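Local coordinates for protein soluble lytic murein transglycosylase (Escherichia coli, PDB 1QSA) that cleaves the glycosidic bonds between N-acetylmuramic acid and N-acetylglucosamine in peptidoglycan, leaving a 1,6-anhydro bond on the muramic acid residue, at residues N60-N65 against R72-R77; D49-P54 against L82-D87; R291-L296 against F575-P580. One frame throughout, in Å; residues are numbered along the deposited sequence.

Contact 1. Residues N60-N65 against R72-R77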
loop_
_atom_site.group_PDB
_atom_site.type_symbol
_atom_site.label_atom_id
_atom_site.label_comp_id
_atom_site.label_asym_id
_atom_site.label_seq_id
_atom_site.Cartn_x
_atom_site.Cartn_y
_atom_site.Cartn_z
ATOM N N ASN A 60 -26.611 -12.236 -20.476
ATOM C CA ASN A 60 -27.450 -11.087 -20.835
ATOM C C ASN A 60 -27.217 -9.911 -19.893
ATOM O O ASN A 60 -27.086 -8.770 -20.342
ATOM C CB ASN A 60 -28.933 -11.463 -20.866
ATOM C CG ASN A 60 -29.288 -12.348 -22.054
ATOM O OD1 ASN A 60 -28.500 -12.494 -22.996
ATOM N ND2 ASN A 60 -30.473 -12.947 -22.013
ATOM N N PHE A 61 -27.089 -10.198 -18.600
ATOM C CA PHE A 61 -26.859 -9.144 -17.618
ATOM C C PHE A 61 -25.492 -8.481 -17.806
ATOM O O PHE A 61 -25.366 -7.257 -17.777
ATOM C CB PHE A 61 -26.992 -9.684 -16.187
ATOM C CG PHE A 61 -26.763 -8.640 -15.133
ATOM C CD1 PHE A 61 -27.727 -7.662 -14.886
ATOM C CD2 PHE A 61 -25.567 -8.605 -14.404
ATOM C CE1 PHE A 61 -27.505 -6.666 -13.934
ATOM C CE2 PHE A 61 -25.343 -7.612 -13.455
ATOM C CZ PHE A 61 -26.322 -6.641 -13.223
ATOM N N VAL A 62 -24.466 -9.295 -18.005
ATOM C CA VAL A 62 -23.123 -8.776 -18.194
ATOM C C VAL A 62 -23.043 -7.920 -19.468
ATOM O O VAL A 62 -22.493 -6.817 -19.444
ATOM C CB VAL A 62 -22.100 -9.932 -18.233
ATOM C CG1 VAL A 62 -20.710 -9.420 -18.584
ATOM C CG2 VAL A 62 -22.092 -10.652 -16.897
ATOM N N ARG A 63 -23.646 -8.387 -20.559
ATOM C CA ARG A 63 -23.590 -7.628 -21.817
ATOM C C ARG A 63 -24.388 -6.320 -21.744
ATOM O O ARG A 63 -24.003 -5.317 -22.347
ATOM C CB ARG A 63 -24.078 -8.466 -23.007
ATOM C CG ARG A 63 -23.482 -9.871 -23.125
ATOM C CD ARG A 63 -22.015 -9.984 -22.682
ATOM N NE ARG A 63 -21.854 -11.072 -21.711
ATOM C CZ ARG A 63 -20.691 -11.543 -21.263
ATOM N NH1 ARG A 63 -19.535 -11.042 -21.704
ATOM N NH2 ARG A 63 -20.685 -12.532 -20.368
ATOM N N ALA A 64 -25.460 -6.323 -20.957
ATOM C CA ALA A 64 -26.313 -5.145 -20.810
ATOM C C ALA A 64 -25.753 -4.092 -19.865
ATOM O O ALA A 64 -26.216 -2.955 -19.867
ATOM C CB ALA A 64 -27.695 -5.558 -20.333
ATOM N N ASN A 65 -24.740 -4.456 -19.087
ATOM C CA ASN A 65 -24.166 -3.548 -18.098
ATOM C C ASN A 65 -22.636 -3.515 -18.167
ATOM O O ASN A 65 -21.956 -3.779 -17.169
ATOM C CB ASN A 65 -24.648 -3.987 -16.705
ATOM C CG ASN A 65 -26.160 -3.882 -16.551
ATOM O OD1 ASN A 65 -26.679 -2.822 -16.196
ATOM N ND2 ASN A 65 -26.875 -4.973 -16.833
ATOM N N ARG A 72 -18.922 -6.804 -14.015
ATOM C CA ARG A 72 -17.598 -7.221 -14.451
ATOM C C ARG A 72 -17.044 -8.326 -13.563
ATOM O O ARG A 72 -16.487 -9.307 -14.068
ATOM C CB ARG A 72 -16.641 -6.029 -14.539
ATOM C CG ARG A 72 -17.145 -4.935 -15.492
ATOM C CD ARG A 72 -16.195 -3.738 -15.553
ATOM N NE ARG A 72 -15.513 -3.615 -16.844
ATOM C CZ ARG A 72 -14.485 -4.367 -17.241
ATOM N NH1 ARG A 72 -13.991 -5.322 -16.458
ATOM N NH2 ARG A 72 -13.948 -4.162 -18.434
ATOM N N THR A 73 -17.270 -8.221 -12.258
ATOM C CA THR A 73 -16.800 -9.251 -11.335
ATOM C C THR A 73 -17.660 -10.514 -11.467
ATOM O O THR A 73 -17.184 -11.631 -11.215
ATOM C CB THR A 73 -16.784 -8.779 -9.865
ATOM O OG1 THR A 73 -18.101 -8.412 -9.443
ATOM C CG2 THR A 73 -15.829 -7.599 -9.682
ATOM N N LEU A 74 -18.921 -10.343 -11.873
ATOM C CA LEU A 74 -19.828 -11.487 -12.037
ATOM C C LEU A 74 -19.329 -12.488 -13.088
ATOM O O LEU A 74 -19.621 -13.688 -12.997
ATOM C CB LEU A 74 -21.246 -11.013 -12.385
ATOM C CG LEU A 74 -22.336 -12.092 -12.507
ATOM C CD1 LEU A 74 -22.466 -12.885 -11.202
ATOM C CD2 LEU A 74 -23.675 -11.450 -12.884
ATOM N N GLN A 75 -18.569 -12.004 -14.069
ATOM C CA GLN A 75 -18.018 -12.862 -15.124
ATOM C C GLN A 75 -17.119 -13.950 -14.503
ATOM O O GLN A 75 -17.284 -15.153 -14.768
ATOM C CB GLN A 75 -17.220 -12.012 -16.110
ATOM C CG GLN A 75 -16.741 -12.759 -17.338
ATOM C CD GLN A 75 -17.880 -13.234 -18.228
ATOM O OE1 GLN A 75 -19.036 -12.835 -18.058
ATOM N NE2 GLN A 75 -17.557 -14.105 -19.174
ATOM N N SER A 76 -16.170 -13.525 -13.668
ATOM C CA SER A 76 -15.287 -14.473 -12.990
ATOM C C SER A 76 -16.036 -15.286 -11.931
ATOM O O SER A 76 -15.784 -16.480 -11.788
ATOM C CB SER A 76 -14.079 -13.760 -12.357
ATOM O OG SER A 76 -13.152 -13.350 -13.344
ATOM N N ARG A 77 -16.981 -14.660 -11.218
ATOM C CA ARG A 77 -17.762 -15.360 -10.199
ATOM C C ARG A 77 -18.607 -16.490 -10.819
ATOM O O ARG A 77 -18.661 -17.609 -10.283
ATOM C CB ARG A 77 -18.665 -14.378 -9.457
ATOM C CG ARG A 77 -19.505 -15.017 -8.362
ATOM C CD ARG A 77 -20.306 -13.962 -7.601
ATOM N NE ARG A 77 -21.214 -14.577 -6.635
ATOM C CZ ARG A 77 -21.964 -13.899 -5.763
ATOM N NH1 ARG A 77 -21.930 -12.570 -5.733
ATOM N NH2 ARG A 77 -22.765 -14.555 -4.926
#
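Phe-61 and Leu-74 meet inside an antiparallel helical hairpin of the alpha-superhelix, where helices 55-64 and 69-84 lie side by side with local axes 9.6 Å apart. Leu-74 CD2 reaches to 3.7 Å from Phe-61 CD2, the two side chains crossing at about a right angle. With CG anti to the backbone N (chi1 180°), Phe-61 aims its ring out of helix 55-64 to where it also packs on Leu-68, on Ala-71 and on Ile-46 of helix 38-48. Val-62 is the neighbouring apolar group: its CG2 stands 4.4 Å from Leu-74 CD2, while its other methyl, CG1, lies 3.4 Å above the guanidinium plane of Arg-63, over the centre of the group. The chain of Arg-63 starts away from helix 69-84 and bends at chi2 and chi3 to return across Val-62. NE is bound to Thr-59 O one turn back, and Arg-63 NH2 reaches 2.9 Å from Gln-75 OE1 in a weak hydrogen bond, with the guanidinium and amide planes 88° apart. Gln-75 is modelled in two conformers, so this weak bond is doubtful. Beyond the last turn of helix 55-64, Asn-65 folds its amide back: Asn-65 ND2 gives a nearly straight bond (172°) to Phe-61 O at 2.9 Å, in the carbonyl plane on a lone pair.

Contact 2. Residues D49-P54 against L82-D87; sequences DLMNQP and LARRED
Gln-53 O is gripped by both terminal nitrogens of Arg-85, NH2 at 2.9 Å and NH1 at 3.2 Å, with the carbonyl oxygen almost in the guanidinium plane. The NH2 bond is the straighter (159° at the hydrogen), and Arg-85 NH2 also gives a weak bond to Leu-50 O at 3.0 Å, at the edge of the group. Arg-85 is extended from CG to NE, which carries its end across to these carbonyls, and its NE is salt-bridged to Glu-81. Cut back to alanine, this position is likely to leave Gln-53 O without its two guanidinium donors, Leu-50 O without its weak one, and Glu-81 with one arginine fewer.

Beside it, Met-51 crosses Arg-84 at about a right angle. Met-51 CE rests over one face of the Arg-84 guanidinium, offset toward the rim and 3.3 Å from Arg-84 NE. A bend at chi3 (67°) turns the Arg-84 group so that one face lies against this methyl, and NH2 is salt-bridged to Glu-81 as well. One water donates to Met-51 O at 2.7 Å and weakly accepts from Arg-84 NH2.

The contact thus ties the short 3-10 turn between helices 38-48 and 55-64 to the end of helix 69-84, which closes in a Schellman motif at Glu-86; Asp-87 then caps helix 88-94, whose Leu-91 packs on Leu-82.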
loop_
_atom_site.group_PDB
_atom_site.type_symbol
_atom_site.label_atom_id
_atom_site.label_comp_id
_atom_site.label_asym_id
_atom_site.label_seq_id
_atom_site.Cartn_x
_atom_site.Cartn_y
_atom_site.Cartn_z
ATOM N N ASP A 49 -29.606 -16.455 -6.267
ATOM C CA ASP A 49 -29.884 -17.827 -6.675
ATOM C C ASP A 49 -28.865 -18.229 -7.740
ATOM O O ASP A 49 -29.212 -18.921 -8.694
ATOM C CB ASP A 49 -31.312 -17.891 -7.252
ATOM C CG ASP A 49 -31.857 -19.313 -7.343
ATOM O OD1 ASP A 49 -31.448 -20.166 -6.524
ATOM O OD2 ASP A 49 -32.710 -19.568 -8.226
ATOM N N LEU A 50 -27.604 -17.836 -7.554
ATOM C CA LEU A 50 -26.573 -18.125 -8.549
ATOM C C LEU A 50 -26.406 -19.611 -8.885
ATOM O O LEU A 50 -26.132 -19.960 -10.030
ATOM C CB LEU A 50 -25.223 -17.514 -8.147
ATOM C CG LEU A 50 -24.284 -17.279 -9.341
ATOM C CD1 LEU A 50 -24.887 -16.244 -10.307
ATOM C CD2 LEU A 50 -22.892 -16.853 -8.864
ATOM N N MET A 51 -26.619 -20.479 -7.901
ATOM C CA MET A 51 -26.461 -21.921 -8.143
ATOM C C MET A 51 -27.488 -22.509 -9.113
ATOM O O MET A 51 -27.272 -23.584 -9.664
ATOM C CB MET A 51 -26.476 -22.695 -6.825
ATOM C CG MET A 51 -25.254 -22.455 -5.952
ATOM S SD MET A 51 -25.282 -23.504 -4.469
ATOM C CE MET A 51 -23.555 -23.657 -4.138
ATOM N N ASN A 52 -28.583 -21.787 -9.345
ATOM C CA ASN A 52 -29.637 -22.256 -10.241
ATOM C C ASN A 52 -29.829 -21.376 -11.471
ATOM O O ASN A 52 -30.769 -21.570 -12.244
ATOM C CB ASN A 52 -30.943 -22.364 -9.454
ATOM C CG ASN A 52 -30.864 -23.407 -8.361
ATOM O OD1 ASN A 52 -30.494 -24.552 -8.616
ATOM N ND2 ASN A 52 -31.186 -23.017 -7.144
ATOM N N GLN A 53 -28.931 -20.420 -11.667
ATOM C CA GLN A 53 -29.051 -19.531 -12.810
ATOM C C GLN A 53 -28.524 -20.094 -14.121
ATOM O O GLN A 53 -27.435 -20.678 -14.165
ATOM C CB GLN A 53 -28.312 -18.211 -12.551
ATOM C CG GLN A 53 -28.879 -17.365 -11.450
ATOM C CD GLN A 53 -30.188 -16.712 -11.827
ATOM O OE1 GLN A 53 -30.648 -16.812 -12.973
ATOM N NE2 GLN A 53 -30.806 -16.042 -10.862
ATOM N N PRO A 54 -29.315 -19.980 -15.205
ATOM C CA PRO A 54 -28.814 -20.488 -16.484
ATOM C C PRO A 54 -27.797 -19.455 -17.003
ATOM O O PRO A 54 -27.936 -18.254 -16.746
ATOM C CB PRO A 54 -30.072 -20.545 -17.361
ATOM C CG PRO A 54 -30.979 -19.513 -16.767
ATOM C CD PRO A 54 -30.753 -19.650 -15.279
ATOM N N LEU A 82 -19.829 -22.247 -12.590
ATOM C CA LEU A 82 -19.897 -23.292 -13.609
ATOM C C LEU A 82 -18.865 -24.377 -13.288
ATOM O O LEU A 82 -19.127 -25.560 -13.489
ATOM C CB LEU A 82 -19.709 -22.706 -15.015
ATOM C CG LEU A 82 -20.884 -21.820 -15.458
ATOM C CD1 LEU A 82 -20.514 -21.091 -16.732
ATOM C CD2 LEU A 82 -22.152 -22.646 -15.660
ATOM N N ALA A 83 -17.724 -23.983 -12.718
ATOM C CA ALA A 83 -16.703 -24.962 -12.335
ATOM C C ALA A 83 -17.248 -25.820 -11.186
ATOM O O ALA A 83 -17.056 -27.042 -11.164
ATOM C CB ALA A 83 -15.403 -24.257 -11.918
ATOM N N ARG A 84 -17.978 -25.196 -10.261
ATOM C CA ARG A 84 -18.564 -25.922 -9.131
ATOM C C ARG A 84 -19.555 -26.981 -9.637
ATOM O O ARG A 84 -19.647 -28.071 -9.062
ATOM C CB ARG A 84 -19.288 -24.971 -8.184
ATOM C CG ARG A 84 -19.789 -25.637 -6.907
ATOM C CD ARG A 84 -20.802 -24.737 -6.188
ATOM N NE ARG A 84 -22.038 -24.582 -6.962
ATOM C CZ ARG A 84 -23.003 -25.494 -7.060
ATOM N NH1 ARG A 84 -22.928 -26.639 -6.386
ATOM N NH2 ARG A 84 -24.072 -25.253 -7.806
ATOM N N ARG A 85 -20.295 -26.660 -10.702
ATOM C CA ARG A 85 -21.254 -27.593 -11.307
ATOM C C ARG A 85 -20.550 -28.638 -12.169
ATOM O O ARG A 85 -21.194 -29.566 -12.674
ATOM C CB ARG A 85 -22.207 -26.859 -12.243
ATOM C CG ARG A 85 -23.031 -25.758 -11.603
ATOM C CD ARG A 85 -23.841 -25.060 -12.673
ATOM N NE ARG A 85 -24.463 -23.853 -12.133
ATOM C CZ ARG A 85 -25.313 -23.074 -12.800
ATOM N NH1 ARG A 85 -25.640 -23.357 -14.051
ATOM N NH2 ARG A 85 -25.815 -21.998 -12.214
ATOM N N GLU A 86 -19.241 -28.461 -12.364
ATOM C CA GLU A 86 -18.422 -29.329 -13.226
ATOM C C GLU A 86 -18.904 -29.256 -14.685
ATOM O O GLU A 86 -18.761 -30.199 -15.476
ATOM C CB GLU A 86 -18.387 -30.774 -12.706
ATOM C CG GLU A 86 -17.682 -30.891 -11.358
ATOM C CD GLU A 86 -17.581 -32.320 -10.859
ATOM O OE1 GLU A 86 -17.079 -33.179 -11.604
ATOM O OE2 GLU A 86 -17.992 -32.581 -9.711
ATOM N N ASP A 87 -19.475 -28.105 -15.032
ATOM C CA ASP A 87 -19.980 -27.841 -16.371
ATOM C C ASP A 87 -18.839 -27.196 -17.163
ATOM O O ASP A 87 -18.844 -25.987 -17.443
ATOM C CB ASP A 87 -21.206 -26.908 -16.274
ATOM C CG ASP A 87 -21.849 -26.633 -17.617
ATOM O OD1 ASP A 87 -21.469 -27.264 -18.622
ATOM O OD2 ASP A 87 -22.745 -25.761 -17.668
HETATM O O HOH W 1 -26.610 -26.205 -9.457
#

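Contact 3. Residues R291-L296 against F575-P580; sequences RVRMAL and FVESIP
Arg-293 approaches Glu-577 side-on, presenting NE and NH2 together to a single carboxylate oxygen, OE2. Glu-577 OE2 lies 2.9 Å from Arg-293 NE and 2.8 Å from Arg-293 NH2, close to the guanidinium plane. The carboxylate is not coplanar with that group but turned 38° from it: NE meets the anti lone pair of OE2, whereas NH2 comes in nearly in line with the C-O bond. Extended from CG to NE, the arginine chain passes Glu-577 O and places Arg-293 NE 3.0 Å from it, in a weak bond. A bend at chi2 (57°) curls the Glu-577 acid toward helix 285-298.

Leu-296, one turn further on, crosses the glutamate obliquely and lays CD1 3.7 Å from Glu-577 CG, shielding the aliphatic part of the chain. Between them the backbones come close: CA of Arg-293 and CA of Ser-578 are 4.7 Å apart, and Ser-578 CB sits 3.3 Å from Arg-293 O. The hydroxyl of Ser-578, set between its own backbone N and carbonyl carbon (chi1 61°), turns to Ala-574 O.

Here a helix of the superhelical part of the chain docks on the C-terminal, lysozyme-like part. The second oxygen, OE1, is bound by Tyr-352 OH and salt-bridged to Lys-589 NZ, so this buried carboxylate has partners on both oxygens. Arg-293, Lys-589 and the Tyr-352 hydroxyl would probably favour its ionised form and offset the cost of burying the charge, partly countered by the nearby acid of Glu-320.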
loop_
_atom_site.group_PDB
_atom_site.type_symbol
_atom_site.label_atom_id
_atom_site.label_comp_id
_atom_site.label_asym_id
_atom_site.label_seq_id
_atom_site.Cartn_x
_atom_site.Cartn_y
_atom_site.Cartn_z
ATOM N N ARG A 291 22.962 3.641 5.551
ATOM C CA ARG A 291 24.175 4.063 6.259
ATOM C C ARG A 291 24.236 5.591 6.358
ATOM O O ARG A 291 24.713 6.135 7.358
ATOM C CB ARG A 291 25.422 3.509 5.575
ATOM C CG ARG A 291 26.714 3.772 6.340
ATOM C CD ARG A 291 26.623 3.294 7.779
ATOM N NE ARG A 291 27.841 3.574 8.551
ATOM C CZ ARG A 291 28.080 4.717 9.184
ATOM N NH1 ARG A 291 27.215 5.726 9.103
ATOM N NH2 ARG A 291 29.215 4.866 9.865
ATOM N N VAL A 292 23.783 6.280 5.308
ATOM C CA VAL A 292 23.722 7.749 5.314
ATOM C C VAL A 292 22.742 8.168 6.415
ATOM O O VAL A 292 22.990 9.128 7.162
ATOM C CB VAL A 292 23.198 8.304 3.946
ATOM C CG1 VAL A 292 22.842 9.780 4.054
ATOM C CG2 VAL A 292 24.247 8.088 2.844
ATOM N N ARG A 293 21.624 7.453 6.513
ATOM C CA ARG A 293 20.626 7.773 7.538
ATOM C C ARG A 293 21.167 7.559 8.942
ATOM O O ARG A 293 20.828 8.321 9.852
ATOM C CB ARG A 293 19.320 7.007 7.307
ATOM C CG ARG A 293 18.568 7.515 6.068
ATOM C CD ARG A 293 17.160 6.949 5.923
ATOM N NE ARG A 293 16.480 7.621 4.810
ATOM C CZ ARG A 293 16.432 7.160 3.558
ATOM N NH1 ARG A 293 16.899 5.956 3.262
ATOM N NH2 ARG A 293 15.830 7.869 2.611
ATOM N N MET A 294 22.049 6.573 9.102
ATOM C CA MET A 294 22.676 6.317 10.403
ATOM C C MET A 294 23.532 7.531 10.794
ATOM O O MET A 294 23.533 7.959 11.948
ATOM C CB MET A 294 23.557 5.065 10.358
ATOM C CG MET A 294 24.348 4.854 11.660
ATOM S SD MET A 294 25.319 3.353 11.644
ATOM C CE MET A 294 24.165 2.214 12.343
ATOM N N ALA A 295 24.264 8.080 9.828
ATOM C CA ALA A 295 25.089 9.261 10.077
ATOM C C ALA A 295 24.201 10.452 10.441
ATOM O O ALA A 295 24.503 11.195 11.379
ATOM C CB ALA A 295 25.937 9.580 8.835
ATOM N N LEU A 296 23.097 10.635 9.710
ATOM C CA LEU A 296 22.173 11.733 9.997
ATOM C C LEU A 296 21.519 11.575 11.371
ATOM O O LEU A 296 21.318 12.549 12.100
ATOM C CB LEU A 296 21.054 11.796 8.951
ATOM C CG LEU A 296 21.414 12.399 7.593
ATOM C CD1 LEU A 296 20.203 12.292 6.655
ATOM C CD2 LEU A 296 21.847 13.856 7.741
ATOM N N PHE A 575 16.253 14.335 11.990
ATOM C CA PHE A 575 15.431 13.375 12.734
ATOM C C PHE A 575 14.391 12.717 11.794
ATOM O O PHE A 575 14.244 11.506 11.786
ATOM C CB PHE A 575 14.742 14.022 13.929
ATOM C CG PHE A 575 13.989 13.043 14.774
ATOM C CD1 PHE A 575 14.641 12.300 15.759
ATOM C CD2 PHE A 575 12.641 12.794 14.532
ATOM C CE1 PHE A 575 13.947 11.315 16.479
ATOM C CE2 PHE A 575 11.943 11.819 15.241
ATOM C CZ PHE A 575 12.607 11.081 16.215
ATOM N N VAL A 576 13.725 13.516 10.962
ATOM C CA VAL A 576 12.737 12.964 10.025
ATOM C C VAL A 576 13.400 11.999 9.034
ATOM O O VAL A 576 12.942 10.864 8.847
ATOM C CB VAL A 576 12.040 14.093 9.220
ATOM C CG1 VAL A 576 11.177 13.500 8.069
ATOM C CG2 VAL A 576 11.160 14.921 10.144
ATOM N N GLU A 577 14.512 12.428 8.441
ATOM C CA GLU A 577 15.189 11.614 7.440
ATOM C C GLU A 577 15.793 10.322 7.976
ATOM O O GLU A 577 15.891 9.331 7.245
ATOM C CB GLU A 577 16.267 12.432 6.713
ATOM C CG GLU A 577 16.773 11.733 5.455
ATOM C CD GLU A 577 15.648 11.424 4.483
ATOM O OE1 GLU A 577 14.883 12.337 4.149
ATOM O OE2 GLU A 577 15.504 10.267 4.057
ATOM N N SER A 578 16.193 10.332 9.247
ATOM C CA SER A 578 16.812 9.166 9.866
ATOM C C SER A 578 15.843 8.177 10.516
ATOM O O SER A 578 16.266 7.138 11.030
ATOM C CB SER A 578 17.909 9.588 10.862
ATOM O OG SER A 578 17.380 10.371 11.913
ATOM N N ILE A 579 14.550 8.484 10.506
ATOM C CA ILE A 579 13.554 7.543 11.048
ATOM C C ILE A 579 13.825 6.219 10.303
ATOM O O ILE A 579 13.807 6.169 9.078
ATOM C CB ILE A 579 12.129 8.046 10.786
ATOM C CG1 ILE A 579 11.818 9.193 11.767
ATOM C CG2 ILE A 579 11.124 6.896 10.943
ATOM C CD1 ILE A 579 10.489 9.932 11.497
ATOM N N PRO A 580 14.108 5.143 11.049
ATOM C CA PRO A 580 14.418 3.847 10.431
ATOM C C PRO A 580 13.343 3.065 9.695
ATOM O O PRO A 580 13.677 2.183 8.910
ATOM C CB PRO A 580 15.040 3.052 11.578
ATOM C CG PRO A 580 14.370 3.594 12.781
ATOM C CD PRO A 580 14.237 5.087 12.518
#

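Contacts 1 and 2 are neighbours, with centres about 15 Å apart, and share helix 69-84: residues 72-77 serve one and residues 82-87 the other. Along the chain the order is 49-54, 60-65, 72-77, 82-87, so contact 1 falls between the two halves of contact 2. Leu-50 joins them, packing against Arg-77 and Leu-74. Contact 3 comes later in sequence and on the opposite side of the chain's centre, its centre about 51 Å from that of contact 1 and about 57 Å from that of contact 2. Contact 1 pairs two consecutive helices and contact 2 ties the preceding loop to the far end of the second; contact 3 joins segments 279 residues apart, tying the superhelix to the C-terminal catalytic part.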